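1,3-alpha-isomaltosidase (Kribbella flavida DSM 17836, PDB 5X3I) hydrolyses the alpha-1,3-glucosidic linkages of the cyclic tetrasaccharide cyclobis-(1-6)-alpha-nigerosyl, yielding isomaltose during the intracellular breakdown of this starch-derived sugar. Local coordinates at residues Y193-L196 with G200-L203; P295-R300 with V328-I333; A427-G432 with Q437-D442; G709-S714 with C730-W735. The protein carries 1 engineered substitution. All blocks are in the same frame, centred on the assembly; numbering follows the deposited sequence.

In the fold
The four contacts illustrate how a multidomain glycosidase is stitched together locally: they follow one another in series along the chain, and none nests within or crosses another. Interaction 1 closes a short loop in the galactose mutarotase-like domain, leading into strand 202-205. Interactions 2 and 3 both belong to the TIM-barrel domain, with about 18 Å between their nearest atoms. The first spans the opening beta-alpha-beta unit, bringing the entry to strand 302-304 against the start of strand 330-333; the second pinches a loop between helices 404-415 and 446-454. Interaction 4 links an edge strand of the C-terminal domain to the lead-in of helix 735-742, its centre 55 Å from that of interaction 3.

Interaction 1. Residues Y193-L196 with G200-L203; sequences YDAL and GREL
The loop joining strand 185-188 to strand 202-205 in the galactose mutarotase-like domain folds back on itself where Arg-201 reaches across to Asp-194 and Ala-195. Extended from CG to NE, the arginine carries its charge away from its own backbone, and it and the aspartate pass each other running opposite ways. Asp-194 OD2 lies 3.4 Å from Arg-201 NH1, a salt bridge of a loose kind: the oxygen sits far from the plane of the guanidinium, no N-H is aimed at it, and the carboxylate is turned 53° against the guanidinium. Beside it, the methyl CB of Ala-195 packs 3.7 Å from Arg-201 NE. With CG placed between the backbone N and the carbonyl carbon (chi1 52°), Asp-194 also folds OD1 back to the amide N of Ala-195, a weak, bent bond of 2.7 Å. Its stronger polar partner is Gln-198 NE2, which binds OD1 and the carbonyl O of Ala-195, so one side-chain amide ties two points of the loop together. Tyr-193 and Leu-196 pack on helix 541-556 of the TIM-barrel domain, while Leu-203 pairs by its backbone with Tyr-249, so that strand 202-205 borders strand 247-252 at the edge of its antiparallel sheet.

Interaction 2. Residues P295-R300 with V328-I333; sequences PGWVFR and VGAVVI
Arg-300, just past the 3-10 turn 296-299, brings its CA within 4.8 Å of the CA of Gly-329, just ahead of strand 330-333, and no direct hydrogen bond joins the two segments. The lack of a side chain on Gly-329 lets the arginine pack onto its backbone, with Arg-300 CB 3.6 Å from Gly-329 CA. A bend at chi3 (65°) then folds the guanidinium over the same residue, and one of its faces lies against Gly-329 CA and Val-328 O. This carbonyl oxygen stands 3.5 Å above the guanidinium plane, offset toward its rim. A water completes the link: it donates to Gly-329 O at 2.8 Å and accepts a weak bond of 3.3 Å from Arg-300 NH1. Further along, Trp-297 CZ3 touches Ala-330 CB at 4.3 Å, an apolar contact beside an indole that also has Lys-388 as a cation-pi partner. Backbone bonds between Leu-301 and both Gly-329 and Ala-330 show the setting, the first two strands of the TIM barrel. Since Arg-300 NE forms a salt bridge with Glu-634 of helix 622-650, the charge is probably balanced there; toward Gly-329 CA and Val-328 O the guanidinium turns a face, with one weak N-H bond to water.

Interaction 3. Residues A427-G432 with Q437-D442; sequences AYRNRG and QALMPD
Asn-430 and Ala-438 meet where a loop of the TIM-barrel domain turns back on itself, and backbone bonds clamp the crossing. Asn-430 N donates to Ala-438 O at 2.8 Å, and Gln-437 N donates to Asn-430 O at 3.0 Å, in the carbonyl plane and on a lone pair. These two bonds close the turn without any regular strand. A third bond comes from a side chain: Arg-429, bent at chi2 and chi3, curls its NE onto Gln-437 O, 2.9 Å away and nearly straight at 168°. The oxygen lies almost in the guanidinium plane and is gripped also by Thr-399 OG1. Packing is close here too, with Leu-439 CD2 alongside Arg-429 CD at 3.5 Å. On the buried side, Tyr-428 and Met-440 run side by side, pointing the same way. With the tyrosine CG anti to N (chi1 174°), its CE2 comes 3.7 Å from Met-440 SD, a Met-aromatic contact made obliquely to the ring. The outer side is looser. There Gln-437, an exposed residue, crosses Arg-429 at about a right angle, its OE1 4.2 Å above the guanidinium plane, toward the rim. A water bridges the segments, accepting from Met-440 N at 2.9 Å and donating to Tyr-428 O. The methionine side chain is about 8 Å from that of Glu-474, an active-site residue by similarity. Tyr-428 OH bonds to the backbone of His-475 and Trp-477 in the same region, and Leu-439 rests on Met-413 and Val-414 of helix 404-415.

Interaction 4. Residues G709-S714 with C730-W735; sequences GDRVPS and CRASRW. With SO4 (sulfate ion), chain K; SO4 (sulfate ion), chain J.
A turn at chi2 (-116°) swings the Arg-711 guanidinium over Ala-732, while Trp-735, its CG anti to the backbone N (chi1 172°), sends its indole toward Gly-709. Both pairs form beside the antiparallel sheet of the C-terminal domain, where the chain reaches past strand 703-705: strand 711-712 is the sheet's edge, strand 703-705 lies between it and strand 728-731, and the second segment runs on into helix 735-742. Ala-732 CB meets one face of the guanidinium, 3.9 Å from Arg-711 NH1, and the charge is paired outside the contact by a salt bridge to Glu-702. At the other end Gly-709 CA, on a backbone with positive phi, approaches Trp-735 CZ2 to 3.9 Å obliquely to the ring. Two sulfate ions, probably from the crystallisation liquor, gather beside Arg-731. One is held in a two-pronged grip, with its O3 at the guanidinium edge 2.9 Å from Arg-731 NH2 and its O4 3.1 Å from Arg-731 NH1; NH1 also forms a salt bridge with Glu-680. The other sulfate lays O2 over one guanidinium face and takes a hydrogen bond from Ser-733 N at 3.3 Å. A water links the loop to the start of helix 735-742, donating to Gly-709 O at 2.9 Å and accepting from Trp-735 NE1 at 3.2 Å.

Interaction 1. Residues Y193-L196 with G200-L203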
loop_
_atom_site.group_PDB
_atom_site.type_symbol
_atom_site.label_atom_id
_atom_site.label_comp_id
_atom_site.label_asym_id
_atom_site.label_seq_id
_atom_site.Cartn_x
_atom_site.Cartn_y
_atom_site.Cartn_z
ATOM N N TYR A 193 7.134 7.106 2.295
ATOM C CA TYR A 193 7.601 7.791 1.109
ATOM C C TYR A 193 8.330 9.130 1.291
ATOM O O TYR A 193 8.917 9.631 0.338
ATOM C CB TYR A 193 6.392 8.010 0.190
ATOM C CG TYR A 193 5.639 6.742 -0.203
ATOM C CD1 TYR A 193 4.821 6.072 0.704
ATOM C CD2 TYR A 193 5.729 6.238 -1.491
ATOM C CE1 TYR A 193 4.129 4.930 0.338
ATOM C CE2 TYR A 193 5.050 5.103 -1.861
ATOM C CZ TYR A 193 4.254 4.451 -0.952
ATOM O OH TYR A 193 3.579 3.319 -1.333
ATOM N N ASP A 194 8.235 9.749 2.467
ATOM C CA ASP A 194 8.908 11.034 2.685
ATOM C C ASP A 194 10.353 10.965 3.178
ATOM O O ASP A 194 11.198 11.707 2.698
ATOM C CB ASP A 194 8.074 11.945 3.613
ATOM C CG ASP A 194 7.660 11.276 4.894
ATOM O OD1 ASP A 194 8.082 10.130 5.146
ATOM O OD2 ASP A 194 6.907 11.915 5.662
ATOM N N ALA A 195 10.639 10.099 4.142
ATOM C CA ALA A 195 12.000 10.009 4.672
ATOM C C ALA A 195 12.336 8.636 5.236
ATOM O O ALA A 195 11.468 7.936 5.739
ATOM C CB ALA A 195 12.223 11.088 5.749
ATOM N N LEU A 196 13.605 8.257 5.154
ATOM C CA LEU A 196 14.075 7.057 5.829
ATOM C C LEU A 196 14.001 7.232 7.353
ATOM O O LEU A 196 13.440 6.400 8.068
ATOM C CB LEU A 196 15.505 6.730 5.404
ATOM C CG LEU A 196 16.103 5.458 6.006
ATOM C CD1 LEU A 196 15.502 4.215 5.368
ATOM C CD2 LEU A 196 17.607 5.457 5.856
ATOM N N GLY A 200 11.471 13.708 14.290
ATOM C CA GLY A 200 11.143 15.113 14.122
ATOM C C GLY A 200 9.843 15.311 13.375
ATOM O O GLY A 200 9.398 16.436 13.166
ATOM N N ARG A 201 9.212 14.210 12.986
ATOM C CA ARG A 201 8.027 14.280 12.144
ATOM C C ARG A 201 6.794 13.796 12.869
ATOM O O ARG A 201 6.878 13.017 13.806
ATOM C CB ARG A 201 8.211 13.444 10.870
ATOM C CG ARG A 201 9.336 13.906 9.980
ATOM C CD ARG A 201 9.456 13.048 8.730
ATOM N NE ARG A 201 10.458 13.596 7.828
ATOM C CZ ARG A 201 10.173 14.321 6.756
ATOM N NH1 ARG A 201 8.911 14.570 6.440
ATOM N NH2 ARG A 201 11.150 14.789 5.997
ATOM N N GLU A 202 5.647 14.278 12.418
ATOM C CA GLU A 202 4.373 13.717 12.811
ATOM C C GLU A 202 3.868 12.767 11.726
ATOM O O GLU A 202 3.864 13.112 10.551
ATOM C CB GLU A 202 3.352 14.820 13.058
ATOM C CG GLU A 202 3.663 15.676 14.271
ATOM C CD GLU A 202 2.613 16.730 14.509
ATOM O OE1 GLU A 202 2.267 16.964 15.683
ATOM O OE2 GLU A 202 2.135 17.324 13.521
ATOM N N LEU A 203 3.434 11.582 12.139
ATOM C CA LEU A 203 2.948 10.560 11.216
ATOM C C LEU A 203 1.996 9.636 11.949
ATOM O O LEU A 203 1.925 9.668 13.181
ATOM C CB LEU A 203 4.105 9.755 10.607
ATOM C CG LEU A 203 4.908 8.834 11.529
ATOM C CD1 LEU A 203 5.461 7.626 10.768
ATOM C CD2 LEU A 203 6.036 9.585 12.186
#

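Interaction 2. Residues P295-R300 with V328-I333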
loop_
_atom_site.group_PDB
_atom_site.type_symbol
_atom_site.label_atom_id
_atom_site.label_comp_id
_atom_site.label_asym_id
_atom_site.label_seq_id
_atom_site.Cartn_x
_atom_site.Cartn_y
_atom_site.Cartn_z
ATOM N N PRO A 295 9.728 -18.241 -6.165
ATOM C CA PRO A 295 10.544 -18.718 -7.290
ATOM C C PRO A 295 11.423 -17.634 -7.881
ATOM O O PRO A 295 11.062 -16.452 -7.900
ATOM C CB PRO A 295 9.505 -19.180 -8.324
ATOM C CG PRO A 295 8.274 -19.424 -7.552
ATOM C CD PRO A 295 8.293 -18.420 -6.420
ATOM N N GLY A 296 12.569 -18.059 -8.384
ATOM C CA GLY A 296 13.539 -17.164 -8.985
ATOM C C GLY A 296 13.001 -16.289 -10.096
ATOM O O GLY A 296 13.507 -15.193 -10.293
ATOM N N TRP A 297 11.973 -16.751 -10.808
ATOM C CA TRP A 297 11.468 -15.980 -11.948
ATOM C C TRP A 297 10.884 -14.614 -11.567
ATOM O O TRP A 297 10.782 -13.749 -12.429
ATOM C CB TRP A 297 10.420 -16.772 -12.756
ATOM C CG TRP A 297 9.135 -17.156 -12.048
ATOM C CD1 TRP A 297 8.819 -18.382 -11.538
ATOM C CD2 TRP A 297 7.983 -16.323 -11.819
ATOM N NE1 TRP A 297 7.554 -18.364 -10.998
ATOM C CE2 TRP A 297 7.020 -17.112 -11.158
ATOM C CE3 TRP A 297 7.673 -14.996 -12.113
ATOM C CZ2 TRP A 297 5.784 -16.613 -10.777
ATOM C CZ3 TRP A 297 6.433 -14.507 -11.741
ATOM C CH2 TRP A 297 5.509 -15.309 -11.080
ATOM N N VAL A 298 10.530 -14.405 -10.293
ATOM C CA VAL A 298 9.989 -13.097 -9.895
ATOM C C VAL A 298 11.054 -12.017 -10.040
ATOM O O VAL A 298 10.734 -10.834 -10.127
ATOM C CB VAL A 298 9.429 -13.070 -8.434
ATOM C CG1 VAL A 298 8.423 -14.175 -8.230
ATOM C CG2 VAL A 298 10.549 -13.138 -7.394
ATOM N N PHE A 299 12.315 -12.429 -10.125
ATOM C CA PHE A 299 13.396 -11.466 -10.262
ATOM C C PHE A 299 13.667 -11.021 -11.696
ATOM O O PHE A 299 14.542 -10.198 -11.933
ATOM C CB PHE A 299 14.668 -12.030 -9.639
ATOM C CG PHE A 299 14.597 -12.131 -8.153
ATOM C CD1 PHE A 299 14.388 -10.993 -7.384
ATOM C CD2 PHE A 299 14.728 -13.346 -7.516
ATOM C CE1 PHE A 299 14.314 -11.067 -6.005
ATOM C CE2 PHE A 299 14.661 -13.423 -6.128
ATOM C CZ PHE A 299 14.458 -12.288 -5.383
ATOM N N ARG A 300 12.897 -11.532 -12.648
ATOM C CA ARG A 300 13.025 -11.053 -14.012
ATOM C C ARG A 300 12.175 -9.802 -14.221
ATOM O O ARG A 300 11.421 -9.409 -13.339
ATOM C CB ARG A 300 12.620 -12.148 -14.998
ATOM C CG ARG A 300 13.409 -13.438 -14.830
ATOM C CD ARG A 300 12.989 -14.467 -15.849
ATOM N NE ARG A 300 13.320 -14.052 -17.203
ATOM C CZ ARG A 300 12.894 -14.675 -18.298
ATOM N NH1 ARG A 300 12.088 -15.729 -18.194
ATOM N NH2 ARG A 300 13.266 -14.242 -19.495
ATOM N N VAL A 328 11.777 -10.449 -20.887
ATOM C CA VAL A 328 10.742 -10.185 -19.912
ATOM C C VAL A 328 10.338 -11.504 -19.257
ATOM O O VAL A 328 10.176 -12.509 -19.937
ATOM C CB VAL A 328 9.522 -9.484 -20.553
ATOM C CG1 VAL A 328 9.066 -10.233 -21.807
ATOM C CG2 VAL A 328 8.400 -9.364 -19.557
ATOM N N GLY A 329 10.240 -11.511 -17.930
ATOM C CA GLY A 329 9.865 -12.709 -17.204
ATOM C C GLY A 329 8.408 -12.836 -16.785
ATOM O O GLY A 329 7.956 -13.934 -16.495
ATOM N N ALA A 330 7.666 -11.733 -16.756
ATOM C CA ALA A 330 6.249 -11.787 -16.406
ATOM C C ALA A 330 5.435 -10.689 -17.082
ATOM O O ALA A 330 5.903 -9.575 -17.235
ATOM C CB ALA A 330 6.069 -11.694 -14.907
ATOM N N VAL A 331 4.203 -11.000 -17.452
ATOM C CA VAL A 331 3.292 -9.965 -17.925
ATOM C C VAL A 331 2.088 -9.897 -16.999
ATOM O O VAL A 331 1.521 -10.921 -16.616
ATOM C CB VAL A 331 2.834 -10.195 -19.387
ATOM C CG1 VAL A 331 2.050 -11.497 -19.533
ATOM C CG2 VAL A 331 2.020 -8.996 -19.899
ATOM N N VAL A 332 1.742 -8.678 -16.609
ATOM C CA VAL A 332 0.557 -8.422 -15.824
ATOM C C VAL A 332 -0.563 -7.950 -16.748
ATOM O O VAL A 332 -0.372 -7.022 -17.517
ATOM C CB VAL A 332 0.812 -7.349 -14.727
ATOM C CG1 VAL A 332 -0.435 -7.111 -13.937
ATOM C CG2 VAL A 332 1.972 -7.755 -13.797
ATOM N N ILE A 333 -1.723 -8.578 -16.673
ATOM C CA ILE A 333 -2.856 -8.093 -17.443
ATOM C C ILE A 333 -3.908 -7.522 -16.502
ATOM O O ILE A 333 -4.599 -8.263 -15.806
ATOM C CB ILE A 333 -3.498 -9.206 -18.299
ATOM C CG1 ILE A 333 -2.430 -10.015 -19.051
ATOM C CG2 ILE A 333 -4.497 -8.603 -19.275
ATOM C CD1 ILE A 333 -2.995 -11.254 -19.796
HETATM O O HOH W 1 9.573 -16.147 -16.111
#

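Interaction 3. Residues A427-G432 with Q437-D442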
loop_
_atom_site.group_PDB
_atom_site.type_symbol
_atom_site.label_atom_id
_atom_site.label_comp_id
_atom_site.label_asym_id
_atom_site.label_seq_id
_atom_site.Cartn_x
_atom_site.Cartn_y
_atom_site.Cartn_z
ATOM N N ALA A 427 -25.095 -5.077 4.625
ATOM C CA ALA A 427 -23.768 -5.223 4.037
ATOM C C ALA A 427 -23.101 -3.874 3.836
ATOM O O ALA A 427 -23.730 -2.920 3.390
ATOM C CB ALA A 427 -23.848 -5.974 2.711
ATOM N N TYR A 428 -21.823 -3.801 4.173
ATOM C CA TYR A 428 -21.039 -2.598 3.920
ATOM C C TYR A 428 -20.964 -2.296 2.432
ATOM O O TYR A 428 -20.777 -3.196 1.630
ATOM C CB TYR A 428 -19.630 -2.749 4.484
ATOM C CG TYR A 428 -18.719 -1.603 4.134
ATOM C CD1 TYR A 428 -18.869 -0.365 4.742
ATOM C CD2 TYR A 428 -17.708 -1.757 3.194
ATOM C CE1 TYR A 428 -18.042 0.679 4.432
ATOM C CE2 TYR A 428 -16.879 -0.715 2.874
ATOM C CZ TYR A 428 -17.047 0.504 3.497
ATOM O OH TYR A 428 -16.221 1.549 3.183
ATOM N N ARG A 429 -21.093 -1.042 2.057
ATOM C CA ARG A 429 -20.938 -0.577 0.710
ATOM C C ARG A 429 -19.763 0.364 0.526
ATOM O O ARG A 429 -19.602 1.310 1.221
ATOM C CB ARG A 429 -22.183 0.113 0.219
ATOM C CG ARG A 429 -23.482 -0.534 0.584
ATOM C CD ARG A 429 -23.756 -1.791 -0.148
ATOM N NE ARG A 429 -24.156 -1.549 -1.516
ATOM C CZ ARG A 429 -25.409 -1.481 -1.922
ATOM N NH1 ARG A 429 -26.348 -1.599 -1.042
ATOM N NH2 ARG A 429 -25.721 -1.281 -3.175
ATOM N N ASN A 430 -18.950 0.050 -0.442
ATOM C CA ASN A 430 -17.786 0.824 -0.776
ATOM C C ASN A 430 -18.114 2.309 -0.829
ATOM O O ASN A 430 -18.914 2.745 -1.582
ATOM C CB ASN A 430 -17.147 0.353 -2.076
ATOM C CG ASN A 430 -15.759 0.921 -2.297
ATOM O OD1 ASN A 430 -15.038 1.178 -1.404
ATOM N ND2 ASN A 430 -15.407 1.045 -3.504
ATOM N N ARG A 431 -17.517 3.019 0.097
ATOM C CA ARG A 431 -17.880 4.376 0.451
ATOM C C ARG A 431 -16.884 5.123 -0.311
ATOM O O ARG A 431 -16.628 6.228 -0.004
ATOM C CB ARG A 431 -17.655 4.663 1.941
ATOM C CG ARG A 431 -18.841 4.426 2.832
ATOM C CD ARG A 431 -18.455 3.728 4.098
ATOM N NE ARG A 431 -18.312 4.565 5.271
ATOM C CZ ARG A 431 -18.916 4.300 6.432
ATOM N NH1 ARG A 431 -19.716 3.251 6.553
ATOM N NH2 ARG A 431 -18.740 5.075 7.491
ATOM N N GLY A 432 -16.339 4.453 -1.314
ATOM C CA GLY A 432 -15.203 4.892 -2.045
ATOM C C GLY A 432 -15.767 5.653 -3.155
ATOM O O GLY A 432 -16.973 5.728 -3.279
ATOM N N GLN A 437 -20.336 1.689 -4.051
ATOM C CA GLN A 437 -21.261 0.850 -3.305
ATOM C C GLN A 437 -21.006 -0.640 -3.495
ATOM O O GLN A 437 -21.891 -1.451 -3.244
ATOM C CB GLN A 437 -22.700 1.165 -3.718
ATOM C CG GLN A 437 -23.050 2.629 -3.644
ATOM C CD GLN A 437 -23.329 3.057 -2.235
ATOM O OE1 GLN A 437 -24.394 2.766 -1.693
ATOM N NE2 GLN A 437 -22.366 3.735 -1.617
ATOM N N ALA A 438 -19.795 -1.005 -3.898
ATOM C CA ALA A 438 -19.457 -2.416 -4.048
ATOM C C ALA A 438 -19.346 -3.074 -2.676
ATOM O O ALA A 438 -18.908 -2.440 -1.729
ATOM C CB ALA A 438 -18.157 -2.575 -4.829
ATOM N N LEU A 439 -19.746 -4.337 -2.571
ATOM C CA LEU A 439 -19.549 -5.112 -1.337
ATOM C C LEU A 439 -18.106 -5.584 -1.195
ATOM O O LEU A 439 -17.407 -5.750 -2.186
ATOM C CB LEU A 439 -20.476 -6.329 -1.303
ATOM C CG LEU A 439 -21.915 -6.060 -1.730
ATOM C CD1 LEU A 439 -22.733 -7.319 -1.665
ATOM C CD2 LEU A 439 -22.516 -4.975 -0.849
ATOM N N MET A 440 -17.670 -5.797 0.039
ATOM C CA MET A 440 -16.362 -6.386 0.307
ATOM C C MET A 440 -16.538 -7.815 0.794
ATOM O O MET A 440 -17.240 -8.035 1.770
ATOM C CB MET A 440 -15.585 -5.580 1.357
ATOM C CG MET A 440 -15.138 -4.179 0.938
ATOM S SD MET A 440 -14.303 -3.295 2.290
ATOM C CE MET A 440 -12.689 -4.065 2.268
ATOM N N PRO A 441 -15.895 -8.791 0.131
ATOM C CA PRO A 441 -15.995 -10.145 0.686
ATOM C C PRO A 441 -15.311 -10.187 2.044
ATOM O O PRO A 441 -14.286 -9.542 2.224
ATOM C CB PRO A 441 -15.256 -11.013 -0.342
ATOM C CG PRO A 441 -14.268 -10.096 -0.955
ATOM C CD PRO A 441 -14.925 -8.713 -0.970
ATOM N N ASP A 442 -15.830 -10.951 2.986
ATOM C CA ASP A 442 -15.207 -10.892 4.283
ATOM C C ASP A 442 -14.147 -11.972 4.316
ATOM O O ASP A 442 -14.409 -13.112 4.668
ATOM C CB ASP A 442 -16.284 -11.118 5.354
ATOM C CG ASP A 442 -15.777 -10.971 6.771
ATOM O OD1 ASP A 442 -14.562 -10.937 7.010
ATOM O OD2 ASP A 442 -16.637 -10.913 7.665
HETATM O O HOH W 2 -19.643 -5.726 2.104
#

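Interaction 4. Residues G709-S714 with C730-W735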
loop_
_atom_site.group_PDB
_atom_site.type_symbol
_atom_site.label_atom_id
_atom_site.label_comp_id
_atom_site.label_asym_id
_atom_site.label_seq_id
_atom_site.Cartn_x
_atom_site.Cartn_y
_atom_site.Cartn_z
ATOM N N GLY A 709 35.850 -2.703 -12.987
ATOM C CA GLY A 709 36.606 -3.684 -12.233
ATOM C C GLY A 709 37.752 -3.142 -11.380
ATOM O O GLY A 709 38.490 -3.924 -10.782
ATOM N N ASP A 710 37.904 -1.821 -11.301
ATOM C CA ASP A 710 38.988 -1.227 -10.511
ATOM C C ASP A 710 38.670 -1.133 -9.021
ATOM O O ASP A 710 37.533 -0.873 -8.637
ATOM C CB ASP A 710 39.327 0.174 -11.020
ATOM C CG ASP A 710 39.868 0.168 -12.425
ATOM O OD1 ASP A 710 40.415 -0.865 -12.860
ATOM O OD2 ASP A 710 39.748 1.209 -13.089
ATOM N N ARG A 711 39.684 -1.347 -8.189
ATOM C CA ARG A 711 39.559 -1.114 -6.756
ATOM C C ARG A 711 39.243 0.343 -6.496
ATOM O O ARG A 711 39.658 1.221 -7.241
ATOM C CB ARG A 711 40.834 -1.497 -6.013
ATOM C CG ARG A 711 41.098 -2.979 -5.964
ATOM C CD ARG A 711 41.066 -3.491 -4.542
ATOM N NE ARG A 711 41.217 -4.941 -4.504
ATOM C CZ ARG A 711 41.239 -5.662 -3.389
ATOM N NH1 ARG A 711 41.124 -5.066 -2.209
ATOM N NH2 ARG A 711 41.377 -6.981 -3.454
ATOM N N VAL A 712 38.484 0.591 -5.443
ATOM C CA VAL A 712 38.160 1.949 -5.055
ATOM C C VAL A 712 38.259 2.066 -3.533
ATOM O O VAL A 712 37.867 1.157 -2.807
ATOM C CB VAL A 712 36.757 2.323 -5.572
ATOM C CG1 VAL A 712 36.109 3.349 -4.703
ATOM C CG2 VAL A 712 36.837 2.809 -7.011
ATOM N N PRO A 713 38.800 3.185 -3.038
ATOM C CA PRO A 713 38.931 3.283 -1.585
ATOM C C PRO A 713 37.599 3.607 -0.924
ATOM O O PRO A 713 36.762 4.262 -1.534
ATOM C CB PRO A 713 39.931 4.426 -1.405
ATOM C CG PRO A 713 39.716 5.281 -2.599
ATOM C CD PRO A 713 39.383 4.347 -3.729
ATOM N N SER A 714 37.421 3.169 0.315
ATOM C CA SER A 714 36.216 3.492 1.068
ATOM C C SER A 714 36.191 4.987 1.343
ATOM O O SER A 714 37.214 5.658 1.215
ATOM C CB SER A 714 36.146 2.693 2.364
ATOM O OG SER A 714 37.377 2.721 3.049
ATOM N N CYS A 730 31.001 -3.462 -5.590
ATOM C CA CYS A 730 30.964 -4.810 -5.064
ATOM C C CYS A 730 32.029 -4.993 -3.999
ATOM O O CYS A 730 33.126 -4.458 -4.119
ATOM C CB CYS A 730 31.155 -5.832 -6.192
ATOM S SG CYS A 730 31.098 -7.543 -5.674
ATOM N N ARG A 731 31.698 -5.743 -2.958
ATOM C CA ARG A 731 32.676 -6.092 -1.943
ATOM C C ARG A 731 33.792 -6.877 -2.613
ATOM O O ARG A 731 33.535 -7.863 -3.304
ATOM C CB ARG A 731 32.038 -6.899 -0.812
ATOM C CG ARG A 731 31.066 -6.091 0.038
ATOM C CD ARG A 731 30.398 -6.940 1.111
ATOM N NE ARG A 731 31.342 -7.421 2.112
ATOM C CZ ARG A 731 31.648 -8.700 2.308
ATOM N NH1 ARG A 731 31.083 -9.649 1.576
ATOM N NH2 ARG A 731 32.524 -9.032 3.247
ATOM N N ALA A 732 35.025 -6.426 -2.408
ATOM C CA ALA A 732 36.177 -6.942 -3.133
ATOM C C ALA A 732 36.311 -8.450 -3.016
ATOM O O ALA A 732 36.634 -9.122 -3.983
ATOM C CB ALA A 732 37.444 -6.263 -2.647
ATOM N N SER A 733 36.051 -8.983 -1.833
ATOM C CA SER A 733 36.233 -10.403 -1.600
ATOM C C SER A 733 35.294 -11.271 -2.438
ATOM O O SER A 733 35.619 -12.405 -2.743
ATOM C CB SER A 733 36.047 -10.720 -0.120
ATOM O OG SER A 733 34.814 -10.219 0.352
ATOM N N ARG A 734 34.107 -10.766 -2.751
ATOM C CA ARG A 734 33.168 -11.508 -3.584
ATOM C C ARG A 734 33.127 -11.086 -5.055
ATOM O O ARG A 734 32.297 -11.585 -5.814
ATOM C CB ARG A 734 31.771 -11.433 -2.973
ATOM C CG ARG A 734 31.762 -11.773 -1.489
ATOM C CD ARG A 734 32.357 -13.129 -1.180
ATOM N NE ARG A 734 31.407 -14.210 -1.409
ATOM C CZ ARG A 734 31.560 -15.449 -0.949
ATOM N NH1 ARG A 734 32.624 -15.761 -0.220
ATOM N NH2 ARG A 734 30.644 -16.374 -1.212
ATOM N N TRP A 735 33.979 -10.146 -5.456
ATOM C CA TRP A 735 33.979 -9.673 -6.838
ATOM C C TRP A 735 34.257 -10.795 -7.845
ATOM O O TRP A 735 33.819 -10.731 -8.987
ATOM C CB TRP A 735 35.001 -8.559 -7.017
ATOM C CG TRP A 735 35.230 -8.108 -8.433
ATOM C CD1 TRP A 735 36.414 -8.112 -9.103
ATOM C CD2 TRP A 735 34.260 -7.576 -9.342
ATOM N NE1 TRP A 735 36.248 -7.617 -10.366
ATOM C CE2 TRP A 735 34.934 -7.283 -10.542
ATOM C CE3 TRP A 735 32.888 -7.327 -9.262
ATOM C CZ2 TRP A 735 34.286 -6.749 -11.651
ATOM C CZ3 TRP A 735 32.248 -6.797 -10.362
ATOM C CH2 TRP A 735 32.946 -6.512 -11.539
HETATM S S SO4 K . 35.889 -7.130 1.731
HETATM O O1 SO4 K . 37.177 -7.463 1.134
HETATM O O2 SO4 K . 34.855 -7.858 1.011
HETATM O O3 SO4 K . 35.873 -7.514 3.138
HETATM O O4 SO4 K . 35.653 -5.694 1.631
HETATM S S SO4 J . 33.498 -12.751 2.814
HETATM O O1 SO4 J . 34.737 -13.199 2.190
HETATM O O2 SO4 J . 32.961 -13.811 3.660
HETATM O O3 SO4 J . 33.767 -11.570 3.629
HETATM O O4 SO4 J . 32.528 -12.414 1.780
HETATM O O HOH W 3 38.909 -6.613 -11.733
#